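Local coordinates for uncharacterized conserved protein of COG5135 (Nostoc punctiforme, PDB 2I51) that binds flavin mononucleotide between its two subunits and is related to pyridoxamine 5'-phosphate oxidase, probably acting as an oxidoreductase, at residues A24-A30 / A75-F81; T84-M90 / V165-R171. All coordinates share one frame; numbering follows the deposited sequence. Where two conformers were deposited one is given.

Contact 1. Residues A24-A30 / A75-F81; sequences ARYLQLA and AEICWYF. With FMN (flavin mononucleotide), chain P; FMN (flavin mononucleotide), chain C; EDO (1,2-ethanediol), chain G; EDO (1,2-ethanediol), chain O.
Leu-27 tucks CG between its backbone N and carbonyl carbon (chi1 57°), Trp-79 turns CG to the side opposite its own N (chi1 -167°), and the two side chains meet across antiparallel strands. CD2 of Leu-27 rides over the indole, 3.6 Å from Trp-79 CE3, a CH-pi contact with the six-membered ring; Phe-81 CZ lies against the opposite face. In the ring plane, Trp-79 NE1 donates to Ala-24 O at 2.8 Å (161° at the hydrogen), catching the chain just ahead of strand 26-32. With an alanine at Trp-79, Ala-24 O would probably be left without this donor, and a gap is likely to open between Leu-27 and Phe-81.

Gln-28 with Cys-78 and Ala-30 with Glu-76 form hydrogen-bonded pairs, two bonds each. Leu-29 CD1 packs on Ala-75 CB at 3.5 Å.

Tyr-26 has C7M of the chain C FMN over a ring face, 3.4 Å from its CD2, whereas Tyr-80 CD1 lies 3.7 Å from C8M of the chain P FMN. Leu-27, Leu-29, Ile-77 and Trp-79 thus make an apolar side, with helix 8-17 against the indole, while the tyrosines bring the strand pair to both flavin sites of the dimer, consistent with the FMN-binding barrel of the pyridoxamine 5'-phosphate oxidase family.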
loop_
_atom_site.group_PDB
_atom_site.type_symbol
_atom_site.label_atom_id
_atom_site.label_comp_id
_atom_site.label_asym_id
_atom_site.label_seq_id
_atom_site.Cartn_x
_atom_site.Cartn_y
_atom_site.Cartn_z
ATOM N N ALA A 24 -10.562 -7.747 4.434
ATOM C CA ALA A 24 -9.852 -8.473 3.386
ATOM C C ALA A 24 -10.214 -7.907 2.010
ATOM O O ALA A 24 -9.561 -8.253 1.048
ATOM C CB ALA A 24 -10.180 -9.936 3.435
ATOM N N ARG A 25 -11.242 -7.059 1.924
ATOM C CA ARG A 25 -11.571 -6.357 0.686
ATOM C C ARG A 25 -10.924 -4.972 0.630
ATOM O O ARG A 25 -11.189 -4.211 -0.306
ATOM C CB ARG A 25 -13.047 -6.316 0.460
ATOM C CG ARG A 25 -13.558 -7.781 0.180
ATOM C CD ARG A 25 -15.032 -7.877 0.129
ATOM N NE ARG A 25 -15.511 -7.145 -1.025
ATOM C CZ ARG A 25 -15.815 -7.668 -2.218
ATOM N NH1 ARG A 25 -15.727 -8.976 -2.449
ATOM N NH2 ARG A 25 -16.234 -6.856 -3.191
ATOM N N TYR A 26 -10.007 -4.677 1.537
ATOM C CA TYR A 26 -9.295 -3.414 1.514
ATOM C C TYR A 26 -7.910 -3.654 0.927
ATOM O O TYR A 26 -7.226 -4.645 1.258
ATOM C CB TYR A 26 -9.134 -2.838 2.910
ATOM C CG TYR A 26 -10.381 -2.577 3.676
ATOM C CD1 TYR A 26 -11.610 -2.529 3.079
ATOM C CD2 TYR A 26 -10.311 -2.402 5.043
ATOM C CE1 TYR A 26 -12.771 -2.322 3.855
ATOM C CE2 TYR A 26 -11.415 -2.190 5.796
ATOM C CZ TYR A 26 -12.629 -2.146 5.209
ATOM O OH TYR A 26 -13.782 -1.935 5.992
ATOM N N LEU A 27 -7.471 -2.789 0.026
ATOM C CA LEU A 27 -6.190 -2.969 -0.631
ATOM C C LEU A 27 -5.527 -1.609 -0.793
ATOM O O LEU A 27 -6.172 -0.550 -0.653
ATOM C CB LEU A 27 -6.347 -3.717 -1.953
ATOM C CG LEU A 27 -7.281 -3.127 -3.008
ATOM C CD1 LEU A 27 -6.626 -1.886 -3.657
ATOM C CD2 LEU A 27 -7.647 -4.212 -4.105
ATOM N N GLN A 28 -4.246 -1.588 -1.106
ATOM C CA GLN A 28 -3.482 -0.350 -1.199
ATOM C C GLN A 28 -3.123 -0.016 -2.626
ATOM O O GLN A 28 -2.484 -0.855 -3.317
ATOM C CB GLN A 28 -2.242 -0.412 -0.297
ATOM C CG GLN A 28 -2.572 -0.402 1.188
ATOM C CD GLN A 28 -3.234 -1.631 1.708
ATOM O OE1 GLN A 28 -2.858 -2.759 1.330
ATOM N NE2 GLN A 28 -4.272 -1.456 2.555
ATOM N N LEU A 29 -3.484 1.187 -3.058
ATOM C CA LEU A 29 -3.219 1.594 -4.437
ATOM C C LEU A 29 -2.109 2.624 -4.438
ATOM O O LEU A 29 -2.225 3.734 -3.864
ATOM C CB LEU A 29 -4.456 2.263 -5.027
ATOM C CG LEU A 29 -4.249 2.939 -6.407
ATOM C CD1 LEU A 29 -4.340 1.859 -7.417
ATOM C CD2 LEU A 29 -5.266 4.085 -6.637
ATOM N N ALA A 30 -1.015 2.293 -5.143
ATOM C CA ALA A 30 0.100 3.203 -5.301
ATOM C C ALA A 30 0.038 3.867 -6.664
ATOM O O ALA A 30 -0.123 3.215 -7.683
ATOM C CB ALA A 30 1.458 2.424 -5.176
ATOM N N ALA A 75 -0.824 2.333 -12.210
ATOM C CA ALA A 75 -0.831 2.151 -10.741
ATOM C C ALA A 75 -0.403 0.723 -10.401
ATOM O O ALA A 75 -0.432 -0.158 -11.265
ATOM C CB ALA A 75 -2.173 2.454 -10.156
ATOM N N GLU A 76 -0.039 0.509 -9.137
ATOM C CA GLU A 76 0.196 -0.830 -8.673
ATOM C C GLU A 76 -0.524 -1.014 -7.344
ATOM O O GLU A 76 -0.336 -0.215 -6.398
ATOM C CB GLU A 76 1.680 -1.103 -8.448
ATOM C CG GLU A 76 1.942 -2.581 -8.111
ATOM C CD GLU A 76 3.403 -2.967 -8.306
ATOM O OE1 GLU A 76 3.915 -2.890 -9.474
ATOM O OE2 GLU A 76 4.080 -3.355 -7.339
ATOM N N ILE A 77 -1.409 -2.004 -7.306
ATOM C CA ILE A 77 -2.042 -2.315 -6.046
ATOM C C ILE A 77 -1.255 -3.414 -5.330
ATOM O O ILE A 77 -0.580 -4.251 -5.941
ATOM C CB ILE A 77 -3.513 -2.664 -6.197
ATOM C CG1 ILE A 77 -3.660 -3.885 -7.119
ATOM C CG2 ILE A 77 -4.325 -1.415 -6.636
ATOM C CD1 ILE A 77 -5.068 -4.499 -7.091
ATOM N N CYS A 78 -1.293 -3.362 -4.001
ATOM C CA CYS A 78 -0.813 -4.436 -3.167
ATOM C C CYS A 78 -1.975 -4.812 -2.306
ATOM O O CYS A 78 -2.594 -3.976 -1.657
ATOM C CB CYS A 78 0.367 -3.996 -2.343
ATOM S SG CYS A 78 1.061 -5.339 -1.369
ATOM N N TRP A 79 -2.281 -6.106 -2.306
ATOM C CA TRP A 79 -3.481 -6.653 -1.645
ATOM C C TRP A 79 -3.063 -7.844 -0.795
ATOM O O TRP A 79 -2.615 -8.867 -1.332
ATOM C CB TRP A 79 -4.449 -7.056 -2.692
ATOM C CG TRP A 79 -5.868 -7.361 -2.238
ATOM C CD1 TRP A 79 -6.395 -7.335 -0.970
ATOM C CD2 TRP A 79 -6.959 -7.622 -3.134
ATOM N NE1 TRP A 79 -7.772 -7.553 -1.044
ATOM C CE2 TRP A 79 -8.130 -7.705 -2.346
ATOM C CE3 TRP A 79 -7.072 -7.702 -4.517
ATOM C CZ2 TRP A 79 -9.396 -7.926 -2.923
ATOM C CZ3 TRP A 79 -8.287 -7.993 -5.076
ATOM C CH2 TRP A 79 -9.419 -8.075 -4.281
ATOM N N TYR A 80 -3.165 -7.697 0.514
ATOM C CA TYR A 80 -2.786 -8.721 1.451
ATOM C C TYR A 80 -4.015 -9.334 2.099
ATOM O O TYR A 80 -4.935 -8.615 2.578
ATOM C CB TYR A 80 -1.808 -8.181 2.548
ATOM C CG TYR A 80 -1.397 -9.226 3.516
ATOM C CD1 TYR A 80 -0.620 -10.299 3.089
ATOM C CD2 TYR A 80 -1.837 -9.242 4.835
ATOM C CE1 TYR A 80 -0.285 -11.341 3.924
ATOM C CE2 TYR A 80 -1.492 -10.293 5.698
ATOM C CZ TYR A 80 -0.688 -11.340 5.246
ATOM O OH TYR A 80 -0.362 -12.380 6.051
ATOM N N PHE A 81 -4.053 -10.663 2.128
ATOM C CA PHE A 81 -5.164 -11.455 2.655
ATOM C C PHE A 81 -4.718 -12.108 3.944
ATOM O O PHE A 81 -3.944 -13.035 3.942
ATOM C CB PHE A 81 -5.555 -12.515 1.629
ATOM C CG PHE A 81 -6.314 -11.964 0.465
ATOM C CD1 PHE A 81 -7.672 -11.834 0.506
ATOM C CD2 PHE A 81 -5.648 -11.537 -0.676
ATOM C CE1 PHE A 81 -8.396 -11.326 -0.607
ATOM C CE2 PHE A 81 -6.323 -11.004 -1.754
ATOM C CZ PHE A 81 -7.698 -10.927 -1.747
HETATM N N1 FMN P . 9.812 -8.372 1.811
HETATM C C2 FMN P . 10.882 -7.721 2.406
HETATM O O2 FMN P . 11.858 -7.365 1.735
HETATM N N3 FMN P . 10.843 -7.418 3.733
HETATM C C4 FMN P . 9.827 -7.776 4.587
HETATM O O4 FMN P . 9.772 -7.379 5.756
HETATM C C4A FMN P . 8.749 -8.440 4.009
HETATM N N5 FMN P . 7.684 -8.836 4.817
HETATM C C5A FMN P . 6.545 -9.330 4.179
HETATM C C6 FMN P . 5.415 -9.609 4.931
HETATM C C7 FMN P . 4.255 -10.132 4.344
HETATM C C7M FMN P . 2.994 -10.295 5.176
HETATM C C8 FMN P . 4.239 -10.377 2.980
HETATM C C8M FMN P . 2.922 -10.718 2.270
HETATM C C9 FMN P . 5.369 -10.135 2.231
HETATM C C9A FMN P . 6.545 -9.610 2.807
HETATM N N10 FMN P . 7.702 -9.379 2.045
HETATM C C10 FMN P . 8.781 -8.711 2.625
HETATM C "C1'" FMN P . 7.814 -9.746 0.602
HETATM C "C2'" FMN P . 7.507 -8.524 -0.234
HETATM O "O2'" FMN P . 6.095 -8.173 -0.173
HETATM C "C3'" FMN P . 7.959 -8.711 -1.694
HETATM O "O3'" FMN P . 7.375 -9.909 -2.239
HETATM C "C4'" FMN P . 9.469 -8.864 -1.722
HETATM O "O4'" FMN P . 10.155 -7.982 -0.833
HETATM C "C5'" FMN P . 9.913 -8.531 -3.129
HETATM O "O5'" FMN P . 9.599 -7.199 -3.446
HETATM P P FMN P . 10.319 -6.370 -4.593
HETATM O O1P FMN P . 11.702 -6.015 -4.115
HETATM O O2P FMN P . 10.377 -7.374 -5.742
HETATM O O3P FMN P . 9.475 -5.187 -4.883
HETATM N N1 FMN C . -10.700 6.512 -0.528
HETATM C C2 FMN C . -11.280 6.429 -1.738
HETATM O O2 FMN C . -11.153 7.317 -2.588
HETATM N N3 FMN C . -11.997 5.297 -2.071
HETATM C C4 FMN C . -12.175 4.257 -1.208
HETATM O O4 FMN C . -12.718 3.151 -1.577
HETATM C C4A FMN C . -11.582 4.329 0.043
HETATM N N5 FMN C . -11.749 3.316 0.972
HETATM C C5A FMN C . -10.955 3.361 2.148
HETATM C C6 FMN C . -11.015 2.305 3.031
HETATM C C7 FMN C . -10.280 2.291 4.229
HETATM C C7M FMN C . -10.170 1.023 5.036
HETATM C C8 FMN C . -9.525 3.426 4.520
HETATM C C8M FMN C . -8.510 3.365 5.668
HETATM C C9 FMN C . -9.479 4.507 3.637
HETATM C C9A FMN C . -10.228 4.495 2.469
HETATM N N10 FMN C . -10.220 5.556 1.592
HETATM C C10 FMN C . -10.826 5.473 0.377
HETATM C "C1'" FMN C . -9.558 6.879 1.962
HETATM C "C2'" FMN C . -8.173 6.905 1.301
HETATM O "O2'" FMN C . -7.290 5.940 1.925
HETATM C "C3'" FMN C . -7.527 8.304 1.277
HETATM O "O3'" FMN C . -7.530 8.801 2.600
HETATM C "C4'" FMN C . -8.402 9.211 0.386
HETATM O "O4'" FMN C . -8.879 8.582 -0.807
HETATM C "C5'" FMN C . -7.533 10.391 -0.044
HETATM O "O5'" FMN C . -6.412 9.898 -0.767
HETATM P P FMN C . -5.668 10.821 -1.802
HETATM O O1P FMN C . -6.510 11.077 -3.000
HETATM O O2P FMN C . -5.371 12.153 -1.043
HETATM O O3P FMN C . -4.352 10.179 -2.100
HETATM C C1 EDO G . 4.487 -7.262 -10.413
HETATM O O1 EDO G . 4.713 -6.689 -9.118
HETATM C C2 EDO G . 2.984 -7.151 -10.505
HETATM O O2 EDO G . 2.630 -5.846 -10.095
HETATM C C1 EDO O . 6.967 -4.465 -11.759
HETATM O O1 EDO O . 5.628 -3.937 -11.784
HETATM C C2 EDO O . 7.523 -4.052 -10.419
HETATM O O2 EDO O . 6.417 -3.423 -9.745
HETATM O O HOH W 1 -4.230 -5.193 1.444
#

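Contact 2. Residues T84-M90 / V165-R171; sequences TREQFRM and VDHLELR. With FMN (flavin mononucleotide), chain P.
Arg-85 lays its guanidinium across Leu-170, with CB of the leucine over one face, 3.9 Å from Arg-85 CZ, the two side chains crossing at about a right angle. Its carbonyl takes part too: Leu-170 N donates to Arg-85 O at 2.9 Å. Together with Glu-86, Arg-85 makes a G1 beta bulge opposite Phe-81.

Arg-171, modelled in two conformers, can fold its guanidinium over Thr-84, where a weak bond from NH1 to Thr-84 O is doubtful.

His-167 is gripped differently. NE2 donates to the anti lone pair of Glu-86 OE1 at 2.8 Å, carboxylate and imidazole nearly coplanar, while Phe-88 forms an offset stack over one ring face, centroids 4.0 Å apart and planes at 10°. Edge and face held together should fix the ring's rotation. The other carboxylate oxygen, Glu-86 OE2, accepts from Thr-84 OG1 at 2.6 Å and pairs with Arg-17.

The opposite side of the sheet serves the flavin: Gln-87 NE2 bonds FMN O2' at 3.0 Å while its OE1 is hydrogen-bonded to Thr-42 of the second subunit, and Arg-89 NH1 bonds phosphate oxygen O3P at 3.1 Å while NH2 forms a salt bridge with Glu-76. Strand 86-97 runs between strands 74-81 and 155-169; helix 8-17 packs on Glu-86, Phe-88 and Met-90, and strand 176-182 continues the sheet beyond His-167.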
loop_
_atom_site.group_PDB
_atom_site.type_symbol
_atom_site.label_atom_id
_atom_site.label_comp_id
_atom_site.label_asym_id
_atom_site.label_seq_id
_atom_site.Cartn_x
_atom_site.Cartn_y
_atom_site.Cartn_z
ATOM N N THR A 84 -5.222 -16.153 4.939
ATOM C CA THR A 84 -4.483 -17.093 4.134
ATOM C C THR A 84 -3.030 -16.711 3.897
ATOM O O THR A 84 -2.300 -17.495 3.303
ATOM C CB THR A 84 -5.180 -17.285 2.785
ATOM O OG1 THR A 84 -5.397 -16.017 2.185
ATOM C CG2 THR A 84 -6.562 -17.998 2.983
ATOM N N ARG A 85 -2.605 -15.548 4.403
ATOM C CA ARG A 85 -1.182 -15.134 4.330
ATOM C C ARG A 85 -0.683 -15.127 2.872
ATOM O O ARG A 85 0.360 -15.686 2.535
ATOM C CB ARG A 85 -0.307 -16.000 5.237
ATOM C CG ARG A 85 -0.734 -15.965 6.694
ATOM C CD ARG A 85 0.239 -16.785 7.596
ATOM N NE ARG A 85 1.585 -16.222 7.608
ATOM C CZ ARG A 85 2.732 -16.881 7.423
ATOM N NH1 ARG A 85 2.813 -18.215 7.236
ATOM N NH2 ARG A 85 3.848 -16.180 7.445
ATOM N N GLU A 86 -1.457 -14.467 1.999
ATOM C CA GLU A 86 -1.084 -14.321 0.597
ATOM C C GLU A 86 -1.191 -12.889 0.129
ATOM O O GLU A 86 -2.008 -12.130 0.666
ATOM C CB GLU A 86 -1.901 -15.261 -0.276
ATOM C CG GLU A 86 -3.319 -14.969 -0.330
ATOM C CD GLU A 86 -4.124 -16.112 -0.996
ATOM O OE1 GLU A 86 -3.812 -16.492 -2.143
ATOM O OE2 GLU A 86 -5.108 -16.562 -0.374
ATOM N N GLN A 87 -0.369 -12.512 -0.840
ATOM C CA GLN A 87 -0.325 -11.185 -1.342
ATOM C C GLN A 87 -0.467 -11.216 -2.855
ATOM O O GLN A 87 0.123 -12.082 -3.504
ATOM C CB GLN A 87 1.016 -10.560 -0.989
ATOM C CG GLN A 87 1.336 -9.199 -1.618
ATOM C CD GLN A 87 2.669 -8.673 -1.176
ATOM O OE1 GLN A 87 2.715 -7.799 -0.303
ATOM N NE2 GLN A 87 3.730 -9.179 -1.748
ATOM N N PHE A 88 -1.274 -10.302 -3.399
ATOM C CA PHE A 88 -1.325 -10.043 -4.827
ATOM C C PHE A 88 -0.853 -8.617 -5.087
ATOM O O PHE A 88 -1.367 -7.653 -4.503
ATOM C CB PHE A 88 -2.719 -10.209 -5.403
ATOM C CG PHE A 88 -3.290 -11.567 -5.288
ATOM C CD1 PHE A 88 -3.785 -12.046 -4.097
ATOM C CD2 PHE A 88 -3.319 -12.395 -6.419
ATOM C CE1 PHE A 88 -4.351 -13.343 -4.005
ATOM C CE2 PHE A 88 -3.896 -13.677 -6.329
ATOM C CZ PHE A 88 -4.426 -14.128 -5.122
ATOM N N ARG A 89 0.102 -8.486 -5.970
ATOM C CA ARG A 89 0.523 -7.183 -6.480
ATOM C C ARG A 89 0.051 -7.126 -7.911
ATOM O O ARG A 89 0.256 -8.091 -8.645
ATOM C CB ARG A 89 2.041 -7.014 -6.399
ATOM C CG ARG A 89 2.529 -6.957 -4.992
ATOM C CD ARG A 89 4.053 -7.089 -4.922
ATOM N NE ARG A 89 4.701 -5.970 -5.623
ATOM C CZ ARG A 89 6.019 -5.805 -5.748
ATOM N NH1 ARG A 89 6.782 -6.749 -5.331
ATOM N NH2 ARG A 89 6.518 -4.724 -6.365
HETATM N N MSE A 90 -0.645 -6.088 -8.299
HETATM C CA MSE A 90 -1.212 -6.005 -9.634
HETATM C C MSE A 90 -0.959 -4.631 -10.201
HETATM O O MSE A 90 -1.332 -3.623 -9.610
HETATM C CB MSE A 90 -2.707 -6.285 -9.645
HETATM C CG MSE A 90 -3.098 -7.630 -9.113
HETATM SE SE MSE A 90 -4.963 -7.846 -9.515
HETATM C CE MSE A 90 -5.350 -9.417 -8.439
ATOM N N VAL A 165 0.719 -9.432 -12.678
ATOM C CA VAL A 165 0.263 -9.840 -11.362
ATOM C C VAL A 165 1.345 -10.719 -10.725
ATOM O O VAL A 165 1.828 -11.659 -11.365
ATOM C CB VAL A 165 -1.070 -10.585 -11.448
ATOM C CG1 VAL A 165 -1.500 -11.146 -10.063
ATOM C CG2 VAL A 165 -2.138 -9.661 -12.030
ATOM N N ASP A 166 1.722 -10.436 -9.488
ATOM C CA ASP A 166 2.712 -11.220 -8.687
ATOM C C ASP A 166 1.932 -11.742 -7.496
ATOM O O ASP A 166 1.414 -10.945 -6.689
ATOM C CB ASP A 166 3.809 -10.230 -8.284
ATOM C CG ASP A 166 4.979 -10.806 -7.521
ATOM O OD1 ASP A 166 4.946 -11.930 -7.059
ATOM O OD2 ASP A 166 5.935 -10.005 -7.321
ATOM N N HIS A 167 1.779 -13.048 -7.395
ATOM C CA HIS A 167 1.068 -13.703 -6.301
ATOM C C HIS A 167 2.030 -14.460 -5.408
ATOM O O HIS A 167 2.687 -15.392 -5.872
ATOM C CB HIS A 167 0.054 -14.664 -6.889
ATOM C CG HIS A 167 -0.772 -15.384 -5.875
ATOM N ND1 HIS A 167 -1.305 -16.638 -6.123
ATOM C CD2 HIS A 167 -1.193 -15.022 -4.636
ATOM C CE1 HIS A 167 -2.004 -17.022 -5.068
ATOM N NE2 HIS A 167 -1.956 -16.060 -4.151
ATOM N N LEU A 168 2.104 -14.077 -4.145
ATOM C CA LEU A 168 3.000 -14.649 -3.162
ATOM C C LEU A 168 2.141 -15.335 -2.103
ATOM O O LEU A 168 1.266 -14.706 -1.504
ATOM C CB LEU A 168 3.832 -13.551 -2.518
ATOM C CG LEU A 168 4.758 -13.978 -1.381
ATOM C CD1 LEU A 168 5.858 -14.906 -1.891
ATOM C CD2 LEU A 168 5.365 -12.742 -0.726
ATOM N N GLU A 169 2.390 -16.627 -1.908
ATOM C CA GLU A 169 1.758 -17.447 -0.872
ATOM C C GLU A 169 2.792 -17.717 0.209
ATOM O O GLU A 169 3.773 -18.418 -0.038
ATOM C CB GLU A 169 1.277 -18.765 -1.476
ATOM C CG GLU A 169 0.095 -18.585 -2.369
ATOM C CD GLU A 169 -0.401 -19.869 -2.982
ATOM O OE1 GLU A 169 0.387 -20.826 -3.099
ATOM O OE2 GLU A 169 -1.594 -19.898 -3.349
ATOM N N LEU A 170 2.582 -17.187 1.411
ATOM C CA LEU A 170 3.526 -17.445 2.480
ATOM C C LEU A 170 3.360 -18.838 3.044
ATOM O O LEU A 170 4.293 -19.322 3.704
ATOM C CB LEU A 170 3.395 -16.410 3.578
ATOM C CG LEU A 170 3.668 -14.974 3.141
ATOM C CD1 LEU A 170 3.467 -14.022 4.342
ATOM C CD2 LEU A 170 5.057 -14.804 2.543
ATOM N N ARG A 171 2.212 -19.471 2.854
ATOM C CA ARG A 171 1.988 -20.852 3.305
ATOM C C ARG A 171 2.315 -21.802 2.166
ATOM O O ARG A 171 1.409 -22.383 1.574
ATOM C CB ARG A 171 0.527 -21.085 3.711
ATOM C CG ARG A 171 0.081 -20.367 4.965
ATOM C CD ARG A 171 -1.248 -19.630 4.777
ATOM N NE ARG A 171 -2.478 -20.415 4.930
ATOM C CZ ARG A 171 -3.436 -20.565 4.014
ATOM N NH1 ARG A 171 -3.341 -20.014 2.813
ATOM N NH2 ARG A 171 -4.516 -21.287 4.300
HETATM N N1 FMN P . 9.812 -8.372 1.811
HETATM C C2 FMN P . 10.882 -7.721 2.406
HETATM O O2 FMN P . 11.858 -7.365 1.735
HETATM N N3 FMN P . 10.843 -7.418 3.733
HETATM C C4 FMN P . 9.827 -7.776 4.587
HETATM O O4 FMN P . 9.772 -7.379 5.756
HETATM C C4A FMN P . 8.749 -8.440 4.009
HETATM N N5 FMN P . 7.684 -8.836 4.817
HETATM C C5A FMN P . 6.545 -9.330 4.179
HETATM C C6 FMN P . 5.415 -9.609 4.931
HETATM C C7 FMN P . 4.255 -10.132 4.344
HETATM C C7M FMN P . 2.994 -10.295 5.176
HETATM C C8 FMN P . 4.239 -10.377 2.980
HETATM C C8M FMN P . 2.922 -10.718 2.270
HETATM C C9 FMN P . 5.369 -10.135 2.231
HETATM C C9A FMN P . 6.545 -9.610 2.807
HETATM N N10 FMN P . 7.702 -9.379 2.045
HETATM C C10 FMN P . 8.781 -8.711 2.625
HETATM C "C1'" FMN P . 7.814 -9.746 0.602
HETATM C "C2'" FMN P . 7.507 -8.524 -0.234
HETATM O "O2'" FMN P . 6.095 -8.173 -0.173
HETATM C "C3'" FMN P . 7.959 -8.711 -1.694
HETATM O "O3'" FMN P . 7.375 -9.909 -2.239
HETATM C "C4'" FMN P . 9.469 -8.864 -1.722
HETATM O "O4'" FMN P . 10.155 -7.982 -0.833
HETATM C "C5'" FMN P . 9.913 -8.531 -3.129
HETATM O "O5'" FMN P . 9.599 -7.199 -3.446
HETATM P P FMN P . 10.319 -6.370 -4.593
HETATM O O1P FMN P . 11.702 -6.015 -4.115
HETATM O O2P FMN P . 10.377 -7.374 -5.742
HETATM O O3P FMN P . 9.475 -5.187 -4.883
HETATM O O HOH W 2 -0.238 -18.503 1.583
HETATM O O HOH W 3 -3.273 -19.402 -1.358
HETATM O O HOH W 4 3.080 -10.551 -4.313
HETATM O O HOH W 5 6.090 -9.511 -4.504
#

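Overall arrangement
From the N terminus the chain passes helix 8-17 and enters strand 26-32; it then goes through strands 38-44 and 55-60 and helix 64-71 before strand 74-81 returns to close contact 1. A short turn leads into strand 86-97, and a longer excursion, with helices 107-116 and 119-123, ends when strand 155-169 closes contact 2. The two loops follow in series, neither nesting nor crossing. Strands 74-81 and 86-97 are neighbours, so the contacts join into one antiparallel run, their centres about 11 Å apart, with Ile-77 N and Trp-79 N facing Met-90 O and Phe-88 O. Both touch the same FMN and the second subunit, which supplies the rest of that flavin's pocket, including Thr-59 and Lys-65.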